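Local coordinates for uncharacterized protein (Pseudomonas aeruginosa, PDB 6P8P) that is a HORMA-domain protein that probably regulates a cGAS-like nucleotidyltransferase in a type III CBASS system for bacteriophage immunity, at residues G45-D53 against L104-W113; L27-A36 against E89-W100. The protein carries 2 engineered substitutions. All blocks are in the same frame, centred on the assembly; numbering follows the deposited sequence.

Contact 1: G45-D53 against L104-W113; sequences GVAASLIAD and LPCPKEQLGW. With CA (calcium ion), chain E.
L50 projects from helix 44-52 onto the end of strand 101-106, where its two methyls divide the work. CD1 meets L104 CB and the carbonyl of P105, with 3.6 Å from CD1 to P105 O, while CD2 rests against C106 SG at 3.7 Å and reaches P107 CD. The side chains of L50 and L104 run nearly perpendicular, and P105 O is buried under L50 without a polar partner. One turn back, V46 CG2 approaches W113 CZ3 obliquely at 4.2 Å. W113 holds CG between its backbone N and carbonyl carbon (chi1 87°), which swings the indole back toward helix 44-52. Its edge meets S49, with OG 3.7 Å from W113 CZ2 and near the ring plane. A hydrogen bond limits the indole's rotation: W113 NE1 donates in its ring plane to Q110 OE1 at 3.1 Å. The same Q110 amide spends its NE2 on D53 OD2, 3.2 Å away and almost straight (169°), arriving from above the carboxylate plane. Water 1 joins the polar groups, accepting a hydrogen bond from S49 OG and donating to D53 OD2 and Q110 OE1. S49 OG is also hydrogen-bonded to S49 OG of the second subunit. D53, just past the helix end, grips the calcium ion with both OD1 and OD2, each 2.4 Å from the metal; waters 2, 3, 4 and 5 also bind it, and D53 OD1 of the second subunit contributes. An apolar, leucine-centred interior thus passes into a polar edge where Q110 and water 1 are placed to orient D53, and the calcium ion probably offsets the repulsion between two carboxylates brought together at the subunit interface.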
loop_
_atom_site.group_PDB
_atom_site.type_symbol
_atom_site.label_atom_id
_atom_site.label_comp_id
_atom_site.label_asym_id
_atom_site.label_seq_id
_atom_site.Cartn_x
_atom_site.Cartn_y
_atom_site.Cartn_z
ATOM N N GLY A 45 -0.146 1.689 -4.255
ATOM C CA GLY A 45 0.399 1.145 -3.018
ATOM C C GLY A 45 -0.561 0.169 -2.354
ATOM O O GLY A 45 -0.179 -0.931 -1.928
ATOM N N VAL A 46 -1.828 0.560 -2.263
ATOM C CA VAL A 46 -2.828 -0.300 -1.642
ATOM C C VAL A 46 -3.049 -1.542 -2.499
ATOM O O VAL A 46 -3.081 -2.677 -2.002
ATOM C CB VAL A 46 -4.142 0.481 -1.419
ATOM C CG1 VAL A 46 -5.214 -0.448 -0.895
ATOM C CG2 VAL A 46 -3.914 1.643 -0.487
ATOM N N ALA A 47 -3.233 -1.347 -3.802
ATOM C CA ALA A 47 -3.579 -2.471 -4.658
ATOM C C ALA A 47 -2.458 -3.495 -4.713
ATOM O O ALA A 47 -2.701 -4.709 -4.613
ATOM C CB ALA A 47 -3.908 -1.953 -6.054
ATOM N N ALA A 48 -1.214 -3.023 -4.851
ATOM C CA ALA A 48 -0.074 -3.927 -4.812
ATOM C C ALA A 48 0.031 -4.633 -3.471
ATOM O O ALA A 48 0.399 -5.806 -3.405
ATOM C CB ALA A 48 1.205 -3.154 -5.142
ATOM N N SER A 49 -0.265 -3.938 -2.378
ATOM C CA SER A 49 -0.238 -4.598 -1.079
ATOM C C SER A 49 -1.183 -5.787 -1.039
ATOM O O SER A 49 -0.827 -6.861 -0.537
ATOM C CB SER A 49 -0.614 -3.589 0.019
ATOM O OG SER A 49 -0.678 -4.185 1.320
ATOM N N LEU A 50 -2.384 -5.605 -1.570
ATOM C CA LEU A 50 -3.382 -6.667 -1.568
ATOM C C LEU A 50 -2.968 -7.816 -2.480
ATOM O O LEU A 50 -3.206 -8.982 -2.165
ATOM C CB LEU A 50 -4.737 -6.101 -2.012
ATOM C CG LEU A 50 -5.364 -5.079 -1.079
ATOM C CD1 LEU A 50 -6.545 -4.391 -1.773
ATOM C CD2 LEU A 50 -5.775 -5.719 0.222
ATOM N N ILE A 51 -2.392 -7.501 -3.638
ATOM C CA ILE A 51 -1.880 -8.542 -4.520
ATOM C C ILE A 51 -0.769 -9.323 -3.839
ATOM O O ILE A 51 -0.712 -10.554 -3.930
ATOM C CB ILE A 51 -1.412 -7.921 -5.848
ATOM C CG1 ILE A 51 -2.620 -7.401 -6.608
ATOM C CG2 ILE A 51 -0.618 -8.924 -6.655
ATOM C CD1 ILE A 51 -2.260 -6.452 -7.746
ATOM N N ALA A 52 0.130 -8.627 -3.146
ATOM C CA ALA A 52 1.207 -9.318 -2.451
ATOM C C ALA A 52 0.662 -10.264 -1.387
ATOM O O ALA A 52 1.309 -11.264 -1.056
ATOM C CB ALA A 52 2.174 -8.292 -1.825
ATOM N N ASP A 53 -0.496 -9.955 -0.820
ATOM C CA ASP A 53 -1.168 -10.826 0.137
ATOM C C ASP A 53 -2.054 -11.869 -0.535
ATOM O O ASP A 53 -2.747 -12.611 0.171
ATOM C CB ASP A 53 -1.975 -9.975 1.122
ATOM C CG ASP A 53 -1.053 -9.233 2.140
ATOM O OD1 ASP A 53 -0.004 -9.798 2.507
ATOM O OD2 ASP A 53 -1.376 -8.096 2.564
ATOM N N LEU A 104 -11.977 -4.099 -4.894
ATOM C CA LEU A 104 -10.784 -4.869 -4.601
ATOM C C LEU A 104 -11.028 -5.828 -3.451
ATOM O O LEU A 104 -11.508 -5.402 -2.378
ATOM C CB LEU A 104 -9.640 -3.927 -4.229
ATOM C CG LEU A 104 -9.321 -2.749 -5.152
ATOM C CD1 LEU A 104 -8.090 -2.014 -4.657
ATOM C CD2 LEU A 104 -9.092 -3.219 -6.580
ATOM N N PRO A 105 -10.645 -7.095 -3.606
ATOM C CA PRO A 105 -10.754 -8.043 -2.497
ATOM C C PRO A 105 -9.707 -7.746 -1.439
ATOM O O PRO A 105 -8.560 -7.405 -1.739
ATOM C CB PRO A 105 -10.536 -9.418 -3.168
ATOM C CG PRO A 105 -9.558 -9.080 -4.298
ATOM C CD PRO A 105 -9.985 -7.685 -4.780
ATOM N N CYS A 106 -10.115 -7.927 -0.191
ATOM C CA CYS A 106 -9.262 -7.603 0.924
ATOM C C CYS A 106 -9.568 -8.457 2.138
ATOM O O CYS A 106 -10.739 -8.622 2.480
ATOM C CB CYS A 106 -9.449 -6.121 1.265
ATOM S SG CYS A 106 -8.497 -5.514 2.703
ATOM N N PRO A 107 -8.555 -9.001 2.798
ATOM C CA PRO A 107 -8.819 -9.754 4.035
ATOM C C PRO A 107 -9.536 -8.869 5.041
ATOM O O PRO A 107 -9.197 -7.703 5.211
ATOM C CB PRO A 107 -7.421 -10.154 4.528
ATOM C CG PRO A 107 -6.490 -9.919 3.392
ATOM C CD PRO A 107 -7.117 -8.853 2.535
ATOM N N LYS A 108 -10.559 -9.424 5.692
ATOM C CA LYS A 108 -11.418 -8.602 6.534
ATOM C C LYS A 108 -10.615 -7.842 7.581
ATOM O O LYS A 108 -10.940 -6.688 7.886
ATOM C CB LYS A 108 -12.492 -9.462 7.203
ATOM C CG LYS A 108 -13.582 -8.657 7.920
ATOM C CD LYS A 108 -14.672 -9.583 8.505
ATOM C CE LYS A 108 -15.665 -8.784 9.342
ATOM N NZ LYS A 108 -16.517 -9.676 10.178
ATOM N N GLU A 109 -9.548 -8.451 8.107
ATOM C CA GLU A 109 -8.777 -7.818 9.174
ATOM C C GLU A 109 -8.025 -6.581 8.697
ATOM O O GLU A 109 -7.659 -5.737 9.522
ATOM C CB GLU A 109 -7.782 -8.810 9.794
ATOM C CG GLU A 109 -6.667 -9.302 8.890
ATOM C CD GLU A 109 -5.475 -9.846 9.689
ATOM O OE1 GLU A 109 -4.767 -10.752 9.195
ATOM O OE2 GLU A 109 -5.245 -9.364 10.821
ATOM N N GLN A 110 -7.775 -6.454 7.395
ATOM C CA GLN A 110 -7.097 -5.280 6.859
ATOM C C GLN A 110 -8.062 -4.245 6.297
ATOM O O GLN A 110 -7.623 -3.207 5.817
ATOM C CB GLN A 110 -6.087 -5.712 5.797
ATOM C CG GLN A 110 -4.944 -6.587 6.376
ATOM C CD GLN A 110 -3.751 -6.729 5.442
ATOM O OE1 GLN A 110 -2.927 -5.808 5.291
ATOM N NE2 GLN A 110 -3.648 -7.893 4.809
ATOM N N LEU A 111 -9.370 -4.490 6.350
ATOM C CA LEU A 111 -10.280 -3.600 5.648
ATOM C C LEU A 111 -10.234 -2.195 6.220
ATOM O O LEU A 111 -10.443 -1.213 5.500
ATOM C CB LEU A 111 -11.719 -4.114 5.735
ATOM C CG LEU A 111 -12.265 -4.973 4.638
ATOM C CD1 LEU A 111 -13.759 -5.302 4.993
ATOM C CD2 LEU A 111 -12.145 -4.333 3.293
ATOM N N GLY A 112 -10.043 -2.077 7.526
ATOM C CA GLY A 112 -10.017 -0.770 8.156
ATOM C C GLY A 112 -9.000 0.149 7.519
ATOM O O GLY A 112 -9.335 1.240 7.045
ATOM N N TRP A 113 -7.741 -0.288 7.469
ATOM C CA TRP A 113 -6.719 0.581 6.903
ATOM C C TRP A 113 -6.861 0.685 5.391
ATOM O O TRP A 113 -6.678 1.766 4.823
ATOM C CB TRP A 113 -5.318 0.115 7.325
ATOM C CG TRP A 113 -4.602 -0.924 6.506
ATOM C CD1 TRP A 113 -4.431 -2.251 6.818
ATOM C CD2 TRP A 113 -3.886 -0.701 5.284
ATOM N NE1 TRP A 113 -3.680 -2.862 5.835
ATOM C CE2 TRP A 113 -3.341 -1.934 4.887
ATOM C CE3 TRP A 113 -3.681 0.418 4.472
ATOM C CZ2 TRP A 113 -2.575 -2.072 3.726
ATOM C CZ3 TRP A 113 -2.918 0.278 3.344
ATOM C CH2 TRP A 113 -2.396 -0.959 2.967
HETATM CA CA CA E . 0.686 -7.860 3.792
HETATM O O HOH W 1 -2.643 -5.866 2.102
HETATM O O HOH W 2 1.333 -6.966 1.659
HETATM O O HOH W 3 0.127 -5.571 4.385
HETATM O O HOH W 4 -0.824 -8.976 5.401
HETATM O O HOH W 5 2.333 -9.755 3.797
#

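Contact 2: L27-A36 against E89-W100; sequences LLTQGKDGTA and EVLGFEPLKGDW
P95 wedges its ring against the last turn of helix 17-29: its CD lies 3.5 Å from L28 O, and its CB 3.8 Å from L28 CD2. L27 and L91 cross at about a right angle beside it, with L27 CG 3.8 Å from L91 CD1. Farther along, the A36 methyl sits over one face of the W100 indole, displaced from its centre, and L96 CD1 reaches the same face. These apolar side chains form the tight part, backed by I72 and A63 of the sheet and by L40 of helix 35-42. Outward, the contact loosens into polar links and water. Q30, the first residue beyond the helix and of positive phi, extends its amide to F93 O (NE2 to O, 3.0 Å), while water 6 joins L27 O, Q30 NE2 and L91 N. Water 7 bridges L28 O to L96 N, and water 8 links T35 OG1 to W100 NE1. K32 reaches toward the E94 carboxylate, but its end is placed with less certainty. The loop before strand 101-106 packs along the connection between helices 17-29 and 35-42, with its type I' turn, beside the mixed sheet, consistent with the helix-on-sheet core of a HORMA domain.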
loop_
_atom_site.group_PDB
_atom_site.type_symbol
_atom_site.label_atom_id
_atom_site.label_comp_id
_atom_site.label_asym_id
_atom_site.label_seq_id
_atom_site.Cartn_x
_atom_site.Cartn_y
_atom_site.Cartn_z
ATOM N N LEU A 27 -4.802 -3.210 -18.841
ATOM C CA LEU A 27 -5.966 -3.935 -19.329
ATOM C C LEU A 27 -7.224 -3.079 -19.247
ATOM O O LEU A 27 -8.037 -3.043 -20.184
ATOM C CB LEU A 27 -6.155 -5.202 -18.513
ATOM C CG LEU A 27 -7.306 -6.090 -18.981
ATOM C CD1 LEU A 27 -6.854 -7.014 -20.103
ATOM C CD2 LEU A 27 -7.877 -6.874 -17.804
ATOM N N LEU A 28 -7.382 -2.352 -18.147
ATOM C CA LEU A 28 -8.629 -1.640 -17.900
ATOM C C LEU A 28 -8.695 -0.260 -18.515
ATOM O O LEU A 28 -9.805 0.252 -18.688
ATOM C CB LEU A 28 -8.872 -1.528 -16.406
ATOM C CG LEU A 28 -9.148 -2.828 -15.674
ATOM C CD1 LEU A 28 -9.202 -2.614 -14.157
ATOM C CD2 LEU A 28 -10.443 -3.457 -16.163
ATOM N N THR A 29 -7.556 0.351 -18.856
ATOM C CA THR A 29 -7.554 1.715 -19.366
ATOM C C THR A 29 -7.142 1.806 -20.815
ATOM O O THR A 29 -7.474 2.801 -21.464
ATOM C CB THR A 29 -6.637 2.628 -18.543
ATOM O OG1 THR A 29 -5.285 2.167 -18.611
ATOM C CG2 THR A 29 -7.103 2.683 -17.090
ATOM N N GLN A 30 -6.418 0.814 -21.324
ATOM C CA GLN A 30 -6.236 0.643 -22.773
ATOM C C GLN A 30 -5.555 1.863 -23.388
ATOM O O GLN A 30 -5.948 2.352 -24.441
ATOM C CB GLN A 30 -7.572 0.351 -23.462
ATOM C CG GLN A 30 -8.225 -0.957 -23.019
ATOM C CD GLN A 30 -9.622 -1.153 -23.556
ATOM O OE1 GLN A 30 -10.324 -0.186 -23.876
ATOM N NE2 GLN A 30 -10.047 -2.415 -23.650
ATOM N N GLY A 31 -4.547 2.376 -22.699
ATOM C CA GLY A 31 -3.771 3.478 -23.207
ATOM C C GLY A 31 -4.392 4.847 -23.086
ATOM O O GLY A 31 -3.824 5.806 -23.612
ATOM N N LYS A 32 -5.523 4.990 -22.412
ATOM C CA LYS A 32 -6.185 6.288 -22.322
ATOM C C LYS A 32 -5.685 7.055 -21.102
ATOM O O LYS A 32 -5.814 6.582 -19.974
ATOM C CB LYS A 32 -7.696 6.130 -22.229
ATOM C CG LYS A 32 -8.326 5.519 -23.440
ATOM C CD LYS A 32 -9.823 5.522 -23.288
ATOM C CE LYS A 32 -10.461 4.567 -24.274
ATOM N NZ LYS A 32 -11.815 4.185 -23.813
ATOM N N ASP A 33 -5.129 8.242 -21.336
ATOM C CA ASP A 33 -4.614 9.140 -20.295
ATOM C C ASP A 33 -5.787 9.973 -19.789
ATOM O O ASP A 33 -6.139 11.008 -20.344
ATOM C CB ASP A 33 -3.489 10.009 -20.859
ATOM C CG ASP A 33 -2.960 11.035 -19.866
ATOM O OD1 ASP A 33 -2.700 10.643 -18.713
ATOM O OD2 ASP A 33 -2.758 12.224 -20.260
ATOM N N GLY A 34 -6.408 9.512 -18.714
ATOM C CA GLY A 34 -7.549 10.214 -18.148
ATOM C C GLY A 34 -7.639 10.085 -16.649
ATOM O O GLY A 34 -6.726 9.538 -16.021
ATOM N N THR A 35 -8.730 10.575 -16.069
ATOM C CA THR A 35 -8.872 10.500 -14.619
ATOM C C THR A 35 -8.997 9.063 -14.126
ATOM O O THR A 35 -8.531 8.755 -13.032
ATOM C CB THR A 35 -10.073 11.313 -14.139
ATOM O OG1 THR A 35 -11.272 10.820 -14.737
ATOM C CG2 THR A 35 -9.916 12.746 -14.500
ATOM N N ALA A 36 -9.642 8.178 -14.889
ATOM C CA ALA A 36 -9.726 6.781 -14.451
ATOM C C ALA A 36 -8.333 6.170 -14.279
ATOM O O ALA A 36 -8.020 5.555 -13.246
ATOM C CB ALA A 36 -10.562 5.966 -15.442
ATOM N N GLU A 89 -5.923 -11.695 -22.233
ATOM C CA GLU A 89 -6.353 -11.142 -23.506
ATOM C C GLU A 89 -6.875 -9.723 -23.322
ATOM O O GLU A 89 -7.484 -9.384 -22.304
ATOM C CB GLU A 89 -7.465 -12.010 -24.124
ATOM C CG GLU A 89 -6.994 -13.307 -24.729
ATOM C CD GLU A 89 -8.148 -14.229 -25.123
ATOM O OE1 GLU A 89 -7.985 -15.462 -24.990
ATOM O OE2 GLU A 89 -9.213 -13.714 -25.553
ATOM N N VAL A 90 -6.684 -8.905 -24.353
ATOM C CA VAL A 90 -7.298 -7.585 -24.378
ATOM C C VAL A 90 -8.812 -7.709 -24.311
ATOM O O VAL A 90 -9.414 -8.638 -24.854
ATOM C CB VAL A 90 -6.861 -6.818 -25.637
ATOM C CG1 VAL A 90 -7.549 -5.474 -25.728
ATOM C CG2 VAL A 90 -5.347 -6.646 -25.649
ATOM N N LEU A 91 -9.434 -6.754 -23.643
ATOM C CA LEU A 91 -10.877 -6.741 -23.483
ATOM C C LEU A 91 -11.521 -6.099 -24.705
ATOM O O LEU A 91 -11.033 -5.081 -25.211
ATOM C CB LEU A 91 -11.257 -5.961 -22.212
ATOM C CG LEU A 91 -10.888 -6.680 -20.915
ATOM C CD1 LEU A 91 -10.990 -5.705 -19.740
ATOM C CD2 LEU A 91 -11.754 -7.880 -20.636
ATOM N N GLY A 92 -12.631 -6.691 -25.158
ATOM C CA GLY A 92 -13.309 -6.214 -26.350
ATOM C C GLY A 92 -14.370 -5.157 -26.092
ATOM O O GLY A 92 -15.429 -5.178 -26.728
ATOM N N PHE A 93 -14.088 -4.228 -25.171
ATOM C CA PHE A 93 -14.974 -3.134 -24.795
ATOM C C PHE A 93 -14.158 -2.168 -23.941
ATOM O O PHE A 93 -13.050 -2.491 -23.502
ATOM C CB PHE A 93 -16.196 -3.632 -24.023
ATOM C CG PHE A 93 -15.858 -4.440 -22.800
ATOM C CD1 PHE A 93 -15.631 -5.795 -22.884
ATOM C CD2 PHE A 93 -15.762 -3.825 -21.549
ATOM C CE1 PHE A 93 -15.299 -6.542 -21.762
ATOM C CE2 PHE A 93 -15.438 -4.567 -20.428
ATOM C CZ PHE A 93 -15.206 -5.924 -20.528
ATOM N N GLU A 94 -14.717 -0.968 -23.710
ATOM C CA GLU A 94 -14.087 0.034 -22.845
ATOM C C GLU A 94 -14.410 -0.296 -21.386
ATOM O O GLU A 94 -15.539 -0.066 -20.937
ATOM C CB GLU A 94 -14.565 1.444 -23.201
ATOM C CG GLU A 94 -13.981 2.542 -22.296
ATOM C CD GLU A 94 -14.459 3.949 -22.647
ATOM O OE1 GLU A 94 -15.083 4.123 -23.714
ATOM O OE2 GLU A 94 -14.190 4.889 -21.868
ATOM N N PRO A 95 -13.467 -0.848 -20.616
ATOM C CA PRO A 95 -13.845 -1.523 -19.369
ATOM C C PRO A 95 -14.218 -0.575 -18.225
ATOM O O PRO A 95 -14.789 -1.032 -17.226
ATOM C CB PRO A 95 -12.590 -2.335 -19.026
ATOM C CG PRO A 95 -11.763 -2.379 -20.255
ATOM C CD PRO A 95 -12.052 -1.095 -20.968
ATOM N N LEU A 96 -13.895 0.709 -18.318
ATOM C CA LEU A 96 -14.300 1.677 -17.302
ATOM C C LEU A 96 -15.200 2.769 -17.887
ATOM O O LEU A 96 -15.244 3.891 -17.396
ATOM C CB LEU A 96 -13.078 2.288 -16.628
ATOM C CG LEU A 96 -12.156 1.299 -15.899
ATOM C CD1 LEU A 96 -10.984 2.037 -15.269
ATOM C CD2 LEU A 96 -12.879 0.489 -14.850
ATOM N N LYS A 97 -15.971 2.426 -18.903
ATOM C CA LYS A 97 -16.831 3.401 -19.562
ATOM C C LYS A 97 -17.845 3.993 -18.593
ATOM O O LYS A 97 -18.483 3.271 -17.817
ATOM C CB LYS A 97 -17.540 2.724 -20.728
ATOM C CG LYS A 97 -18.332 3.689 -21.609
ATOM C CD LYS A 97 -18.939 2.894 -22.763
ATOM C CE LYS A 97 -19.418 3.825 -23.867
ATOM N NZ LYS A 97 -20.304 4.877 -23.323
ATOM N N GLY A 98 -17.986 5.317 -18.635
ATOM C CA GLY A 98 -19.095 5.943 -17.934
ATOM C C GLY A 98 -18.907 5.929 -16.438
ATOM O O GLY A 98 -17.825 6.211 -15.923
ATOM N N ASP A 99 -19.983 5.580 -15.731
ATOM C CA ASP A 99 -20.034 5.573 -14.265
ATOM C C ASP A 99 -19.384 4.279 -13.777
ATOM O O ASP A 99 -20.035 3.268 -13.509
ATOM C CB ASP A 99 -21.469 5.701 -13.780
ATOM C CG ASP A 99 -21.576 5.681 -12.278
ATOM O OD1 ASP A 99 -20.576 5.956 -11.603
ATOM O OD2 ASP A 99 -22.668 5.385 -11.771
ATOM N N TRP A 100 -18.067 4.315 -13.670
ATOM C CA TRP A 100 -17.294 3.110 -13.419
ATOM C C TRP A 100 -17.002 2.947 -11.937
ATOM O O TRP A 100 -17.081 3.893 -11.147
ATOM C CB TRP A 100 -15.982 3.140 -14.213
ATOM C CG TRP A 100 -15.017 4.209 -13.805
ATOM C CD1 TRP A 100 -14.940 5.489 -14.296
ATOM C CD2 TRP A 100 -13.968 4.091 -12.828
ATOM N NE1 TRP A 100 -13.914 6.167 -13.689
ATOM C CE2 TRP A 100 -13.313 5.337 -12.767
ATOM C CE3 TRP A 100 -13.535 3.059 -11.984
ATOM C CZ2 TRP A 100 -12.237 5.565 -11.924
ATOM C CZ3 TRP A 100 -12.475 3.300 -11.137
ATOM C CH2 TRP A 100 -11.840 4.535 -11.110
HETATM O O HOH W 6 -7.903 -4.343 -22.504
HETATM O O HOH W 7 -11.635 2.173 -19.744
HETATM O O HOH W 8 -12.761 9.048 -13.131
#

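How the contacts relate
Contacts 1 and 2 lie on opposite sides of the chain's centre, their own centres about 23 Å apart, yet the sequence threads them together. Helix 35-42, which opens within contact 2, is followed directly by helix 44-52 of contact 1, and the loop 89-100 leads into strand 101-106, whose end serves contact 1. Their segments alternate along the chain without touching each other across the gap. Contact 1 carries the calcium ion and meets the second subunit; contact 2 touches no other protein chain of the assembly and lacks a metal. One joins helix to strand end at the dimer interface, the other packs a loop against a helix connection on the opposite side of the chain's centre.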